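Long-range contact in MdcE (Pseudomonas aeruginosa, PDB 5VIP), which is the gamma subunit of a biotin-independent malonate decarboxylase and probably takes part in carboxyl transfer: residues 108-116 and 158-166. Numbering follows the deposited sequence.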
# COMPACT_ATOMS: atom_id res chain seq x y z
N LEU A 108 10.05 -0.06 14.79
CA LEU A 108 11.20 0.38 14.02
C LEU A 108 11.40 -0.57 12.85
O LEU A 108 11.91 -1.68 13.01
CB LEU A 108 12.46 0.43 14.89
CG LEU A 108 12.25 1.21 16.20
CD1 LEU A 108 13.50 1.19 17.09
CD2 LEU A 108 11.85 2.64 15.90
N ALA A 109 10.96 -0.14 11.67
CA ALA A 109 11.07 -0.98 10.49
C ALA A 109 12.42 -0.76 9.84
O ALA A 109 12.73 0.34 9.38
CB ALA A 109 9.93 -0.71 9.50
N ILE A 110 13.22 -1.81 9.80
CA ILE A 110 14.48 -1.77 9.09
C ILE A 110 14.23 -2.27 7.68
O ILE A 110 13.86 -3.43 7.48
CB ILE A 110 15.55 -2.62 9.78
CG1 ILE A 110 15.78 -2.11 11.21
CG2 ILE A 110 16.82 -2.62 8.97
CD1 ILE A 110 16.65 -3.02 12.06
N VAL A 111 14.43 -1.40 6.71
CA VAL A 111 13.96 -1.67 5.37
C VAL A 111 15.10 -1.97 4.40
O VAL A 111 15.92 -1.12 4.10
CB VAL A 111 13.13 -0.48 4.83
CG1 VAL A 111 12.63 -0.78 3.42
CG2 VAL A 111 11.95 -0.16 5.76
N ASP A 112 15.12 -3.21 3.91
CA ASP A 112 16.01 -3.58 2.82
C ASP A 112 15.34 -4.73 2.08
O ASP A 112 15.62 -5.90 2.34
CB ASP A 112 17.40 -3.98 3.33
CG ASP A 112 18.31 -4.50 2.21
OD1 ASP A 112 18.17 -4.05 1.04
OD2 ASP A 112 19.15 -5.37 2.51
N VAL A 113 14.44 -4.37 1.16
CA VAL A 113 13.63 -5.35 0.45
C VAL A 113 13.68 -5.07 -1.04
O VAL A 113 13.42 -3.95 -1.49
CB VAL A 113 12.16 -5.32 0.95
CG1 VAL A 113 12.06 -5.96 2.32
CG2 VAL A 113 11.65 -3.89 0.98
N PRO A 114 14.04 -6.10 -1.82
CA PRO A 114 14.29 -5.97 -3.26
C PRO A 114 13.04 -5.77 -4.10
O PRO A 114 13.08 -5.06 -5.10
CB PRO A 114 14.97 -7.29 -3.61
CG PRO A 114 14.47 -8.25 -2.58
CD PRO A 114 14.29 -7.46 -1.33
N SER A 115 11.94 -6.40 -3.69
CA SER A 115 10.66 -6.34 -4.40
C SER A 115 9.68 -7.22 -3.66
O SER A 115 10.06 -7.94 -2.73
CB SER A 115 10.80 -6.85 -5.83
OG SER A 115 11.16 -8.22 -5.82
N GLN A 116 8.42 -7.17 -4.07
CA GLN A 116 7.47 -8.21 -3.69
C GLN A 116 7.87 -9.50 -4.40
O GLN A 116 8.62 -9.47 -5.38
CB GLN A 116 6.05 -7.83 -4.07
CG GLN A 116 5.85 -7.66 -5.58
CD GLN A 116 5.85 -6.21 -6.01
OE1 GLN A 116 6.68 -5.41 -5.55
NE2 GLN A 116 4.93 -5.86 -6.90
N SER A 158 8.79 -0.83 -4.40
CA SER A 158 7.47 -1.27 -4.85
C SER A 158 6.54 -1.72 -3.71
O SER A 158 6.46 -1.06 -2.68
CB SER A 158 7.65 -2.41 -5.86
OG SER A 158 6.45 -2.68 -6.58
N GLY A 159 5.86 -2.85 -3.91
CA GLY A 159 4.90 -3.34 -2.93
C GLY A 159 5.53 -3.81 -1.63
O GLY A 159 4.89 -3.80 -0.57
N ALA A 160 6.79 -4.23 -1.71
CA ALA A 160 7.51 -4.63 -0.51
C ALA A 160 7.67 -3.44 0.43
O ALA A 160 7.47 -3.57 1.64
CB ALA A 160 8.89 -5.22 -0.87
N PHE A 161 8.02 -2.27 -0.12
CA PHE A 161 8.15 -1.06 0.69
C PHE A 161 6.79 -0.56 1.20
O PHE A 161 6.67 -0.08 2.33
CB PHE A 161 8.86 0.06 -0.11
CG PHE A 161 9.18 1.30 0.69
CD1 PHE A 161 9.36 1.25 2.07
CD2 PHE A 161 9.30 2.53 0.06
CE1 PHE A 161 9.65 2.39 2.80
CE2 PHE A 161 9.61 3.68 0.78
CZ PHE A 161 9.77 3.61 2.16
N LEU A 162 5.75 -0.66 0.37
CA LEU A 162 4.40 -0.28 0.84
C LEU A 162 4.02 -1.10 2.08
O LEU A 162 3.47 -0.56 3.05
CB LEU A 162 3.36 -0.48 -0.27
CG LEU A 162 3.44 0.52 -1.43
CD1 LEU A 162 2.49 0.15 -2.56
CD2 LEU A 162 3.14 1.93 -0.94
N ALA A 163 4.37 -2.38 2.06
CA ALA A 163 4.01 -3.30 3.14
C ALA A 163 4.92 -3.14 4.36
O ALA A 163 4.49 -3.37 5.49
CB ALA A 163 4.06 -4.75 2.65
N HIS A 164 6.17 -2.77 4.12
CA HIS A 164 7.16 -2.74 5.18
C HIS A 164 7.95 -1.44 5.13
O HIS A 164 8.97 -1.35 4.45
CB HIS A 164 8.10 -3.94 5.05
CG HIS A 164 9.16 -4.00 6.10
ND1 HIS A 164 8.87 -4.05 7.45
CD2 HIS A 164 10.51 -4.03 6.00
CE1 HIS A 164 10.00 -4.10 8.13
NE2 HIS A 164 11.01 -4.10 7.28
N GLY A 165 7.42 -0.43 5.81
CA GLY A 165 8.10 0.84 5.91
C GLY A 165 7.27 2.05 5.54
O GLY A 165 7.40 3.07 6.19
N TYR A 166 6.43 1.98 4.51
CA TYR A 166 5.91 3.23 3.96
C TYR A 166 4.74 3.80 4.79
O TYR A 166 4.27 4.90 4.51
CB TYR A 166 5.43 3.06 2.52
CG TYR A 166 5.94 4.13 1.58
CD1 TYR A 166 6.19 3.85 0.24
CD2 TYR A 166 6.28 5.40 2.05
CE1 TYR A 166 6.68 4.83 -0.62
CE2 TYR A 166 6.78 6.38 1.20
CZ TYR A 166 6.97 6.08 -0.14
OH TYR A 166 7.48 7.05 -0.99
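His-164, the first residue past helix 158-163 to leave helical backbone angles, reaches the strand with its imidazole. CG stands anti to the backbone N, which extends the ring to Ile-110, where NE2 donates to the carbonyl O at 2.9 Å. The acceptor lies near the ring plane, but NE2 sits above the carbonyl plane, 59° out of it, so the bond misses the lone-pair direction. Because ND1 is bound to Tyr-138 OH, both ring nitrogens are engaged, which limits ring rotation. Ala-109 CB lies 3.7 Å from His-164 CE1, and Val-111 CG2 comes to 3.5 Å from the carbonyl O of His-164. The other Val-111 branch, CG1, meets Phe-161 CD1 at 4.1 Å, the two side chains crossing at about a right angle. Gly-165, with no side chain of its own, brings its CA directly up to Val-111 CG2.

Farther along, Val-113 CG2 packs on Ala-160 CB at 3.6 Å, and Ala-160 CB also meets Ser-115 O. Gln-116 bends at chi2 (-101°), which helps bring its amide back over Ser-158 and Gly-159, where Gly-159 N donates to OE1 at 3.1 Å. Ser-158 OG lies 2.9 Å from Gln-116 OE1 and is also hydrogen-bonded to Ala-183 O; Gln-116 NE2 bonds a polar side chain of another protein's chain.

The axes of strand 108-113 and helix 158-163 approach to 8.8 Å and run nearly antiparallel (164°), placing this short buried helix against a strand flanked by 56-63 and 148-152 in the sheet. A helix laid over parallel strands in this way is characteristic of an alpha/beta core, consistent with the crotonase-like fold of carboxyltransferase relatives.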